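Local coordinates for protein CT263 (Chlamydia trachomatis, PDB 4QAS) that probably hydrolyses the N-glycosidic bond of nucleosides, as in the MTAN family, and is thought to serve menaquinone synthesis through the futalosine pathway, at residues L11-P16 with L45-L50; A19-S24 with L183-A188; A61-P66 with A148-L153; L71-G76 with S159-S164. The protein carries 1 engineered substitution. All coordinates share one frame; numbering follows the deposited sequence.

How the contacts relate
Contacts 1 and 4 lie in the sheet and contacts 2 and 3 cover it, and their chemistry changes with depth. Contact 4, whose centre lies about 4 Å from that of the chain, is the most deeply placed: a parallel strand pair with a lysine–asparagine bond buried on one face. Contact 1 lies one strand further out, since strand 7-13 neighbours strand 71-80; it is buried over most of its length and partly exposed toward V49, L50 and P16. Contact 2 lays two helices over F13, I161 and V163, using polar links that continue into the dimer. Contact 3, across the chain's centre from contact 2, ties a proline-rich loop to helix 144-153 near the surface, around W72 of contact 4.

Contact 1 (L11-P16 with L45-L50); sequences LIFADP and LDVMVL
L11, I12 and F13 pair with V47, M48 and V49 as parallel strands, their axes 4.8 Å apart and 18° from exact alignment. The ladder alternates in the usual parallel way: L11 N donates to D46 O, M48 N to L11 O, F13 N to M48 O and L50 N to F13 O, with CA-H...O contacts in between. On the face that carries L11 and F13, V47 serves both residues. Its CG1, anti to the backbone N (chi1 179°), meets the edge of the F13 ring at CD2 (3.7 Å), while its CG2 lies 4.1 Å from L11 CD1. The same L11 methyl also reaches L45 CD1, at 3.9 Å. Further along, V49 CG1 presses on the backbone where the first segment turns into helix 16-25, 3.4 Å from D15 C and 3.8 Å from P16 CD. D15 caps that helix by accepting a bond from E18 N through OD1. On the other face I12 CG2 packs against L50 CG at 3.9 Å, on the side where I12 also touches W72. Helix 16-25 covers L11 and F13 through T22 and A19. Chemically the contact is thus a backbone ladder with a hydrocarbon seam along L11, F13, V47 and V49 and one apolar pair on the I12 side; V49 carries the seam onto the D15-P16 turn.

Contact 2 (A19-S24 with L183-A188); sequences AARTLS and LSQKLA
R21 and T22 on helix 19-24 face S184, Q185 and A188 on helix 183-188, the two short axes passing 7.1 Å apart at a crossing angle of -47°. Direct hydrogen bonds come first. The first helix is kinked where the N atoms of R21 and T22 lack their bonds to the preceding turn, and S184 OG fills part of that break: it accepts from R21 N at 2.9 Å, almost straight, and also hydrogen-bonds E18 O. The R21 side chain, bent at both chi2 and chi3, folds back so that NE reaches Q185 OE1 (2.9 Å), nearly in line with the C=O bond. The amide and guanidinium planes are turned 38° apart. A water supplies the second kind of link, accepting from T22 OG1 at 2.7 Å and donating to S184 O at 2.9 Å. The rest is close van der Waals packing of the A188 methyl, whose CB sits 3.8 Å from R21 C and 3.6 Å from T22 OG1; so small a side chain is consistent with the short axis separation. Beyond the pair, Q185 NE2 bonds E189 OE2 of its own chain and L25 O of the second subunit, and S24 O accepts from R21 NH2 of that subunit. Polar side chains therefore do double duty here: S184 makes good a missing helical bond, while R21 and Q185 probably help position each other at the dimer interface.

Contact 3 (A61-P66 with A148-L153); sequences ALSPPP and AKQASL
Q150 is the first residue of the helical segment to meet the loop 61-66, and it does so with both its side chain and its carbonyl. Its chain, bent at chi2 (-53°), carries the amide across to L62, where NE2 donates to L62 O at 3.0 Å. The bond is straight at the hydrogen, and the acceptor lies in the amide plane of Q150, yet the nitrogen stands above the carbonyl plane of L62 instead of on a lone pair. A water accepts from the same NE2 at 2.9 Å and is 2.8 Å from S63 OG, so two hydrogens of one amide grip adjoining loop residues, one of them through the water. Q150 CG touches L62 CB at 4.2 Å, and Q150 O lies 3.7 Å from P65 CB. One turn on, L153 CB meets P65 CG at 4.0 Å, the two side chains crossing at about a right angle near the surface. Beneath them, W72 of strand 71-80 touches L62, P65, P66 and A151, joining loop and helix to the sheet. The loop is thus joined to the helix by one direct amide bond, one water-mediated link and a proline contact.

Contact 4 (L71-G76 with S159-S164); sequences LWINAG and SMIKVS
This is a parallel strand pair at the heart of the central sheet, where strand 71-80 runs beside strand 158-167 with their segments 4.6 Å apart and 14° from parallel. I73, N74, A75 and G76 stand opposite S159, M160, I161 and K162, and five backbone hydrogen bonds, from S159 N to W72 O through to V163 N to G76 O, join the two backbones. On the face of I73 and A75 the contact is apolar: I73 CG2 packs on I161 CD1 at 3.9 Å, and A75 CB on I161 CB at 4.3 Å. This is also the face on which A75 meets F13 and L187 of helix 180-197 covers I161. The opposite face is mixed, M160 lying beside a polar cluster of N74 and K162. K162, bent at chi2 (-77°), lays its chain along G76, which has no side chain to obstruct it, with CD 3.8 Å from G76 O. NZ then donates to N74 OD1 at 2.9 Å, arriving from above the carbonyl plane, and forms a salt bridge with D141. N74 ND2 uses both its hydrogens, bonding I12 O of the next strand and a water at 2.8 Å. The buried lysine charge is probably balanced by D141 and the N74 oxygen, and N74, fastened to I12, probably helps hold K162 in place, so that a polar cluster links four strands.

Contact 1 (L11-P16 with L45-L50)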
loop_
_atom_site.group_PDB
_atom_site.type_symbol
_atom_site.label_atom_id
_atom_site.label_comp_id
_atom_site.label_asym_id
_atom_site.label_seq_id
_atom_site.Cartn_x
_atom_site.Cartn_y
_atom_site.Cartn_z
ATOM N N LEU A 11 13.616 5.853 -1.034
ATOM C CA LEU A 11 12.552 6.808 -0.763
ATOM C C LEU A 11 13.037 7.821 0.255
ATOM O O LEU A 11 13.600 7.447 1.297
ATOM C CB LEU A 11 11.344 6.100 -0.169
ATOM C CG LEU A 11 10.807 4.929 -0.979
ATOM C CD1 LEU A 11 9.559 4.335 -0.301
ATOM C CD2 LEU A 11 10.475 5.249 -2.414
ATOM N N ILE A 12 12.832 9.101 -0.047
ATOM C CA ILE A 12 13.285 10.200 0.793
ATOM C C ILE A 12 12.067 11.007 1.185
ATOM O O ILE A 12 11.342 11.527 0.320
ATOM C CB ILE A 12 14.321 11.086 0.093
ATOM C CG1 ILE A 12 15.514 10.253 -0.363
ATOM C CG2 ILE A 12 14.784 12.168 1.034
ATOM C CD1 ILE A 12 16.412 10.964 -1.314
ATOM N N PHE A 13 11.854 11.132 2.483
ATOM C CA PHE A 13 10.812 11.967 3.058
ATOM C C PHE A 13 11.463 13.069 3.875
ATOM O O PHE A 13 12.536 12.898 4.436
ATOM C CB PHE A 13 9.927 11.144 3.988
ATOM C CG PHE A 13 9.160 10.060 3.296
ATOM C CD1 PHE A 13 7.919 10.324 2.733
ATOM C CD2 PHE A 13 9.667 8.764 3.213
ATOM C CE1 PHE A 13 7.204 9.328 2.108
ATOM C CE2 PHE A 13 8.954 7.777 2.574
ATOM C CZ PHE A 13 7.740 8.059 2.032
ATOM N N ALA A 14 10.803 14.223 3.933
ATOM C CA ALA A 14 11.342 15.346 4.679
ATOM C C ALA A 14 11.208 15.160 6.178
ATOM O O ALA A 14 12.067 15.614 6.928
ATOM C CB ALA A 14 10.658 16.662 4.264
ATOM N N ASP A 15 10.139 14.509 6.631
ATOM C CA ASP A 15 9.902 14.403 8.061
ATOM C C ASP A 15 9.115 13.135 8.356
ATOM O O ASP A 15 8.634 12.453 7.443
ATOM C CB ASP A 15 9.216 15.660 8.624
ATOM C CG ASP A 15 7.881 15.949 7.971
ATOM O OD1 ASP A 15 7.075 15.014 7.784
ATOM O OD2 ASP A 15 7.619 17.133 7.628
ATOM N N PRO A 16 9.006 12.764 9.633
ATOM C CA PRO A 16 8.332 11.494 9.955
ATOM C C PRO A 16 6.866 11.445 9.580
ATOM O O PRO A 16 6.369 10.366 9.224
ATOM C CB PRO A 16 8.483 11.407 11.473
ATOM C CG PRO A 16 9.737 12.144 11.768
ATOM C CD PRO A 16 9.717 13.303 10.807
ATOM N N LEU A 45 14.264 -1.756 -0.993
ATOM C CA LEU A 45 13.536 -0.534 -0.722
ATOM C C LEU A 45 14.067 0.061 0.577
ATOM O O LEU A 45 13.864 -0.521 1.649
ATOM C CB LEU A 45 12.045 -0.859 -0.615
ATOM C CG LEU A 45 11.113 0.314 -0.529
ATOM C CD1 LEU A 45 11.203 1.175 -1.789
ATOM C CD2 LEU A 45 9.701 -0.240 -0.314
ATOM N N ASP A 46 14.731 1.217 0.492
ATOM C CA ASP A 46 15.269 1.889 1.663
ATOM C C ASP A 46 14.519 3.197 1.837
ATOM O O ASP A 46 14.038 3.789 0.865
ATOM C CB ASP A 46 16.769 2.156 1.509
ATOM C CG ASP A 46 17.620 0.890 1.591
ATOM O OD1 ASP A 46 17.086 -0.168 2.005
ATOM O OD2 ASP A 46 18.806 0.993 1.236
ATOM N N VAL A 47 14.439 3.661 3.085
ATOM C CA VAL A 47 13.754 4.913 3.393
ATOM C C VAL A 47 14.648 5.763 4.264
ATOM O O VAL A 47 15.127 5.299 5.302
ATOM C CB VAL A 47 12.417 4.661 4.110
ATOM C CG1 VAL A 47 11.745 5.984 4.439
ATOM C CG2 VAL A 47 11.518 3.849 3.242
ATOM N N MET A 48 14.834 7.019 3.866
ATOM C CA MET A 48 15.490 8.027 4.687
ATOM C C MET A 48 14.536 9.169 4.982
ATOM O O MET A 48 13.774 9.596 4.120
ATOM C CB MET A 48 16.703 8.546 3.970
ATOM C CG MET A 48 17.749 7.475 3.920
ATOM S SD MET A 48 19.241 7.944 3.057
ATOM C CE MET A 48 20.160 6.404 3.107
ATOM N N VAL A 49 14.597 9.656 6.207
ATOM C CA VAL A 49 13.788 10.776 6.676
ATOM C C VAL A 49 14.763 11.894 7.043
ATOM O O VAL A 49 15.627 11.711 7.912
ATOM C CB VAL A 49 12.938 10.364 7.884
ATOM C CG1 VAL A 49 12.085 11.547 8.351
ATOM C CG2 VAL A 49 12.052 9.185 7.536
ATOM N N LEU A 50 14.644 13.049 6.379
ATOM C CA LEU A 50 15.691 14.068 6.482
ATOM C C LEU A 50 15.722 14.735 7.848
ATOM O O LEU A 50 16.792 14.954 8.407
ATOM C CB LEU A 50 15.535 15.132 5.391
ATOM C CG LEU A 50 15.666 14.600 3.967
ATOM C CD1 LEU A 50 15.498 15.729 2.978
ATOM C CD2 LEU A 50 17.020 13.918 3.752
#

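Contact 2 (A19-S24 with L183-A188)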
loop_
_atom_site.group_PDB
_atom_site.type_symbol
_atom_site.label_atom_id
_atom_site.label_comp_id
_atom_site.label_asym_id
_atom_site.label_seq_id
_atom_site.Cartn_x
_atom_site.Cartn_y
_atom_site.Cartn_z
ATOM N N ALA A 19 6.493 10.300 6.056
ATOM C CA ALA A 19 6.917 8.920 5.858
ATOM C C ALA A 19 5.976 7.900 6.465
ATOM O O ALA A 19 6.028 6.730 6.055
ATOM C CB ALA A 19 8.305 8.748 6.447
ATOM N N ALA A 20 5.150 8.293 7.434
ATOM C CA ALA A 20 4.546 7.314 8.343
ATOM C C ALA A 20 3.777 6.216 7.606
ATOM O O ALA A 20 3.948 5.024 7.897
ATOM C CB ALA A 20 3.651 8.040 9.341
ATOM N N ARG A 21 2.887 6.585 6.685
ATOM C CA ARG A 21 2.036 5.549 6.095
ATOM C C ARG A 21 2.807 4.675 5.116
ATOM O O ARG A 21 2.527 3.481 5.012
ATOM C CB ARG A 21 0.776 6.148 5.473
ATOM C CG ARG A 21 -0.129 6.886 6.474
ATOM C CD ARG A 21 -0.601 6.037 7.648
ATOM N NE ARG A 21 -1.070 4.741 7.226
ATOM C CZ ARG A 21 -1.183 3.695 8.016
ATOM N NH1 ARG A 21 -1.057 3.845 9.320
ATOM N NH2 ARG A 21 -1.536 2.511 7.537
ATOM N N THR A 22 3.824 5.211 4.451
ATOM C CA THR A 22 4.669 4.360 3.623
ATOM C C THR A 22 5.447 3.360 4.466
ATOM O O THR A 22 5.595 2.195 4.077
ATOM C CB THR A 22 5.615 5.215 2.786
ATOM O OG1 THR A 22 4.838 5.994 1.859
ATOM C CG2 THR A 22 6.581 4.349 2.000
ATOM N N LEU A 23 5.915 3.773 5.640
ATOM C CA LEU A 23 6.626 2.863 6.514
ATOM C C LEU A 23 5.715 1.767 7.042
ATOM O O LEU A 23 6.216 0.696 7.390
ATOM C CB LEU A 23 7.275 3.631 7.656
ATOM C CG LEU A 23 8.479 4.520 7.280
ATOM C CD1 LEU A 23 8.847 5.421 8.439
ATOM C CD2 LEU A 23 9.647 3.660 6.873
ATOM N N SER A 24 4.393 1.983 7.065
ATOM C CA SER A 24 3.462 0.931 7.450
ATOM C C SER A 24 3.195 -0.066 6.320
ATOM O O SER A 24 2.746 -1.170 6.588
ATOM C CB SER A 24 2.157 1.577 7.922
ATOM O OG SER A 24 1.343 0.628 8.530
ATOM N N LEU A 183 -2.768 12.771 4.405
ATOM C CA LEU A 183 -1.785 13.189 3.417
ATOM C C LEU A 183 -0.694 12.134 3.251
ATOM O O LEU A 183 -0.301 11.812 2.132
ATOM C CB LEU A 183 -1.211 14.548 3.820
ATOM C CG LEU A 183 -2.188 15.718 3.728
ATOM C CD1 LEU A 183 -1.651 16.864 4.598
ATOM C CD2 LEU A 183 -2.338 16.088 2.282
ATOM N N SER A 184 -0.189 11.608 4.351
ATOM C CA SER A 184 0.823 10.565 4.294
ATOM C C SER A 184 0.287 9.318 3.600
ATOM O O SER A 184 1.015 8.648 2.853
ATOM C CB SER A 184 1.259 10.273 5.718
ATOM O OG SER A 184 2.281 9.283 5.793
ATOM N N GLN A 185 -0.988 9.002 3.823
ATOM C CA GLN A 185 -1.612 7.863 3.172
ATOM C C GLN A 185 -1.650 8.044 1.661
ATOM O O GLN A 185 -1.434 7.077 0.916
ATOM C CB GLN A 185 -3.006 7.622 3.764
ATOM C CG GLN A 185 -3.702 6.436 3.190
ATOM C CD GLN A 185 -3.058 5.135 3.585
ATOM O OE1 GLN A 185 -2.368 5.041 4.616
ATOM N NE2 GLN A 185 -3.287 4.085 2.793
ATOM N N LYS A 186 -1.928 9.263 1.181
ATOM C CA LYS A 186 -1.891 9.508 -0.263
ATOM C C LYS A 186 -0.521 9.201 -0.835
ATOM O O LYS A 186 -0.407 8.647 -1.929
ATOM C CB LYS A 186 -2.261 10.953 -0.588
ATOM C CG LYS A 186 -3.696 11.332 -0.331
ATOM C CD LYS A 186 -4.686 10.577 -1.209
ATOM C CE LYS A 186 -4.604 10.979 -2.671
ATOM N NZ LYS A 186 -5.633 10.273 -3.494
ATOM N N LEU A 187 0.531 9.602 -0.139
ATOM C CA LEU A 187 1.875 9.289 -0.622
ATOM C C LEU A 187 2.098 7.784 -0.720
ATOM O O LEU A 187 2.654 7.296 -1.701
ATOM C CB LEU A 187 2.918 9.939 0.274
ATOM C CG LEU A 187 2.864 11.468 0.307
ATOM C CD1 LEU A 187 3.871 11.958 1.272
ATOM C CD2 LEU A 187 3.065 12.083 -1.064
ATOM N N ALA A 188 1.668 7.025 0.293
ATOM C CA ALA A 188 1.846 5.581 0.293
ATOM C C ALA A 188 1.116 4.956 -0.873
ATOM O O ALA A 188 1.637 4.049 -1.536
ATOM C CB ALA A 188 1.366 4.996 1.623
HETATM O O HOH W 1 3.798 7.992 3.398
#

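Contact 3 (A61-P66 with A148-L153)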
loop_
_atom_site.group_PDB
_atom_site.type_symbol
_atom_site.label_atom_id
_atom_site.label_comp_id
_atom_site.label_asym_id
_atom_site.label_seq_id
_atom_site.Cartn_x
_atom_site.Cartn_y
_atom_site.Cartn_z
ATOM N N ALA A 61 22.162 15.761 5.979
ATOM C CA ALA A 61 21.149 14.720 5.873
ATOM C C ALA A 61 21.295 13.925 4.582
ATOM O O ALA A 61 20.865 12.767 4.519
ATOM C CB ALA A 61 19.762 15.351 5.922
ATOM N N LEU A 62 21.856 14.541 3.533
ATOM C CA LEU A 62 22.038 13.906 2.227
ATOM C C LEU A 62 23.373 14.303 1.622
ATOM O O LEU A 62 23.511 14.403 0.398
ATOM C CB LEU A 62 20.920 14.310 1.248
ATOM C CG LEU A 62 19.681 13.448 1.097
ATOM C CD1 LEU A 62 18.871 14.017 -0.067
ATOM C CD2 LEU A 62 19.974 11.985 0.862
ATOM N N SER A 63 24.365 14.541 2.465
ATOM C CA SER A 63 25.677 14.929 2.006
ATOM C C SER A 63 26.697 14.207 2.883
ATOM O O SER A 63 26.709 14.418 4.099
ATOM C CB SER A 63 25.846 16.433 2.134
ATOM O OG SER A 63 27.129 16.823 1.684
ATOM N N PRO A 64 27.536 13.327 2.288
ATOM C CA PRO A 64 27.537 12.953 0.868
ATOM C C PRO A 64 26.270 12.200 0.502
ATOM O O PRO A 64 25.658 11.563 1.366
ATOM C CB PRO A 64 28.747 12.023 0.740
ATOM C CG PRO A 64 28.949 11.471 2.088
ATOM C CD PRO A 64 28.512 12.536 3.059
ATOM N N PRO A 65 25.847 12.306 -0.758
ATOM C CA PRO A 65 24.613 11.651 -1.157
ATOM C C PRO A 65 24.777 10.145 -1.146
ATOM O O PRO A 65 25.863 9.614 -1.440
ATOM C CB PRO A 65 24.377 12.180 -2.583
ATOM C CG PRO A 65 25.681 12.550 -3.068
ATOM C CD PRO A 65 26.477 13.013 -1.884
ATOM N N PRO A 66 23.726 9.407 -0.800
ATOM C CA PRO A 66 23.776 7.946 -0.881
ATOM C C PRO A 66 24.118 7.477 -2.288
ATOM O O PRO A 66 23.519 7.910 -3.272
ATOM C CB PRO A 66 22.352 7.535 -0.489
ATOM C CG PRO A 66 21.857 8.646 0.336
ATOM C CD PRO A 66 22.456 9.879 -0.229
ATOM N N ALA A 148 16.800 16.840 -5.372
ATOM C CA ALA A 148 17.087 16.640 -6.794
ATOM C C ALA A 148 18.528 16.997 -7.114
ATOM O O ALA A 148 19.182 16.336 -7.934
ATOM C CB ALA A 148 16.160 17.485 -7.655
ATOM N N LYS A 149 19.041 18.077 -6.519
ATOM C CA LYS A 149 20.421 18.467 -6.785
ATOM C C LYS A 149 21.399 17.442 -6.227
ATOM O O LYS A 149 22.386 17.097 -6.885
ATOM C CB LYS A 149 20.688 19.855 -6.214
ATOM C CG LYS A 149 22.105 20.357 -6.432
ATOM C CD LYS A 149 22.409 20.526 -7.919
ATOM C CE LYS A 149 23.765 21.181 -8.159
ATOM N NZ LYS A 149 24.880 20.389 -7.573
ATOM N N GLN A 150 21.126 16.915 -5.029
ATOM C CA GLN A 150 21.988 15.863 -4.491
ATOM C C GLN A 150 21.940 14.611 -5.359
ATOM O O GLN A 150 22.966 13.958 -5.561
ATOM C CB GLN A 150 21.633 15.549 -3.034
ATOM C CG GLN A 150 21.880 16.701 -2.058
ATOM C CD GLN A 150 23.286 17.233 -2.154
ATOM O OE1 GLN A 150 23.539 18.231 -2.828
ATOM N NE2 GLN A 150 24.220 16.563 -1.493
ATOM N N ALA A 151 20.767 14.276 -5.907
ATOM C CA ALA A 151 20.670 13.121 -6.801
ATOM C C ALA A 151 21.564 13.302 -8.022
ATOM O O ALA A 151 22.172 12.339 -8.504
ATOM C CB ALA A 151 19.214 12.917 -7.234
ATOM N N SER A 152 21.660 14.533 -8.530
ATOM C CA SER A 152 22.514 14.785 -9.692
ATOM C C SER A 152 23.978 14.449 -9.410
ATOM O O SER A 152 24.736 14.139 -10.338
ATOM C CB SER A 152 22.373 16.243 -10.129
ATOM O OG SER A 152 23.154 17.090 -9.308
ATOM N N LEU A 153 24.395 14.475 -8.144
ATOM C CA LEU A 153 25.793 14.232 -7.807
ATOM C C LEU A 153 26.181 12.767 -7.964
ATOM O O LEU A 153 27.358 12.467 -8.193
ATOM C CB LEU A 153 26.088 14.678 -6.374
ATOM C CG LEU A 153 26.034 16.174 -6.039
ATOM C CD1 LEU A 153 26.341 16.385 -4.558
ATOM C CD2 LEU A 153 27.006 16.968 -6.881
HETATM O O HOH W 2 27.108 16.854 -1.108
#

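Contact 4 (L71-G76 with S159-S164)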
loop_
_atom_site.group_PDB
_atom_site.type_symbol
_atom_site.label_atom_id
_atom_site.label_comp_id
_atom_site.label_asym_id
_atom_site.label_seq_id
_atom_site.Cartn_x
_atom_site.Cartn_y
_atom_site.Cartn_z
ATOM N N LEU A 71 17.178 4.497 -8.429
ATOM C CA LEU A 71 16.178 5.549 -8.499
ATOM C C LEU A 71 16.012 6.091 -7.099
ATOM O O LEU A 71 16.021 5.318 -6.131
ATOM C CB LEU A 71 14.832 4.994 -8.986
ATOM C CG LEU A 71 13.662 5.979 -9.072
ATOM C CD1 LEU A 71 13.915 7.128 -10.049
ATOM C CD2 LEU A 71 12.404 5.235 -9.484
ATOM N N TRP A 72 15.871 7.407 -6.997
ATOM C CA TRP A 72 15.379 8.054 -5.791
ATOM C C TRP A 72 13.966 8.574 -6.045
ATOM O O TRP A 72 13.694 9.139 -7.109
ATOM C CB TRP A 72 16.232 9.268 -5.420
ATOM C CG TRP A 72 17.659 9.060 -5.029
ATOM C CD1 TRP A 72 18.399 7.918 -5.121
ATOM C CD2 TRP A 72 18.526 10.057 -4.498
ATOM N NE1 TRP A 72 19.672 8.149 -4.659
ATOM C CE2 TRP A 72 19.776 9.460 -4.274
ATOM C CE3 TRP A 72 18.343 11.406 -4.167
ATOM C CZ2 TRP A 72 20.856 10.165 -3.752
ATOM C CZ3 TRP A 72 19.413 12.111 -3.651
ATOM C CH2 TRP A 72 20.657 11.492 -3.444
ATOM N N ILE A 73 13.079 8.440 -5.063
ATOM C CA ILE A 73 11.779 9.094 -5.063
ATOM C C ILE A 73 11.689 9.945 -3.816
ATOM O O ILE A 73 11.764 9.418 -2.690
ATOM C CB ILE A 73 10.628 8.082 -5.114
ATOM C CG1 ILE A 73 10.719 7.233 -6.383
ATOM C CG2 ILE A 73 9.297 8.826 -5.054
ATOM C CD1 ILE A 73 9.651 6.169 -6.487
ATOM N N ASN A 74 11.522 11.253 -4.006
ATOM C CA ASN A 74 11.184 12.139 -2.903
ATOM C C ASN A 74 9.678 12.256 -2.869
ATOM O O ASN A 74 9.074 12.755 -3.821
ATOM C CB ASN A 74 11.820 13.503 -3.141
ATOM C CG ASN A 74 11.345 14.555 -2.183
ATOM O OD1 ASN A 74 11.168 15.723 -2.587
ATOM N ND2 ASN A 74 11.156 14.198 -0.916
ATOM N N ALA A 75 9.070 11.789 -1.806
ATOM C CA ALA A 75 7.640 11.917 -1.624
ATOM C C ALA A 75 7.396 12.855 -0.460
ATOM O O ALA A 75 8.065 12.765 0.568
ATOM C CB ALA A 75 7.024 10.561 -1.331
ATOM N N GLY A 76 6.452 13.790 -0.618
ATOM C CA GLY A 76 6.209 14.698 0.488
ATOM C C GLY A 76 4.972 15.550 0.292
ATOM O O GLY A 76 4.250 15.434 -0.698
ATOM N N SER A 159 12.745 11.156 -8.956
ATOM C CA SER A 159 11.347 11.461 -9.197
ATOM C C SER A 159 10.747 11.998 -7.919
ATOM O O SER A 159 11.276 11.786 -6.834
ATOM C CB SER A 159 10.571 10.218 -9.635
ATOM O OG SER A 159 11.039 9.695 -10.835
ATOM N N MET A 160 9.654 12.733 -8.056
ATOM C CA MET A 160 8.992 13.366 -6.933
ATOM C C MET A 160 7.504 13.140 -6.990
ATOM O O MET A 160 6.898 13.247 -8.045
ATOM C CB MET A 160 9.187 14.860 -6.979
ATOM C CG MET A 160 10.440 15.304 -6.374
ATOM S SD MET A 160 10.603 17.051 -6.462
ATOM C CE MET A 160 12.369 17.214 -6.247
ATOM N N ILE A 161 6.953 12.821 -5.843
ATOM C CA ILE A 161 5.515 12.738 -5.601
ATOM C C ILE A 161 5.219 13.794 -4.548
ATOM O O ILE A 161 5.817 13.780 -3.470
ATOM C CB ILE A 161 5.114 11.368 -5.043
ATOM C CG1 ILE A 161 5.476 10.258 -6.022
ATOM C CG2 ILE A 161 3.626 11.338 -4.752
ATOM C CD1 ILE A 161 5.410 8.846 -5.430
ATOM N N LYS A 162 4.307 14.707 -4.856
ATOM C CA LYS A 162 3.919 15.736 -3.907
ATOM C C LYS A 162 2.405 15.751 -3.803
ATOM O O LYS A 162 1.716 15.828 -4.813
ATOM C CB LYS A 162 4.449 17.109 -4.310
ATOM C CG LYS A 162 5.979 17.162 -4.349
ATOM C CD LYS A 162 6.629 17.262 -2.972
ATOM C CE LYS A 162 8.103 16.812 -3.000
ATOM N NZ LYS A 162 8.848 17.186 -1.788
ATOM N N VAL A 163 1.911 15.702 -2.567
ATOM C CA VAL A 163 0.475 15.784 -2.302
ATOM C C VAL A 163 0.170 17.175 -1.765
ATOM O O VAL A 163 0.863 17.667 -0.883
ATOM C CB VAL A 163 -0.004 14.677 -1.348
ATOM C CG1 VAL A 163 0.635 14.759 -0.009
ATOM C CG2 VAL A 163 -1.525 14.712 -1.219
ATOM N N SER A 164 -0.837 17.819 -2.347
ATOM C CA SER A 164 -1.225 19.166 -1.917
ATOM C C SER A 164 -1.802 19.124 -0.507
ATOM O O SER A 164 -2.813 18.451 -0.242
ATOM C CB SER A 164 -2.208 19.749 -2.912
ATOM O OG SER A 164 -3.225 18.828 -3.176
HETATM O O HOH W 3 9.467 15.349 1.004
#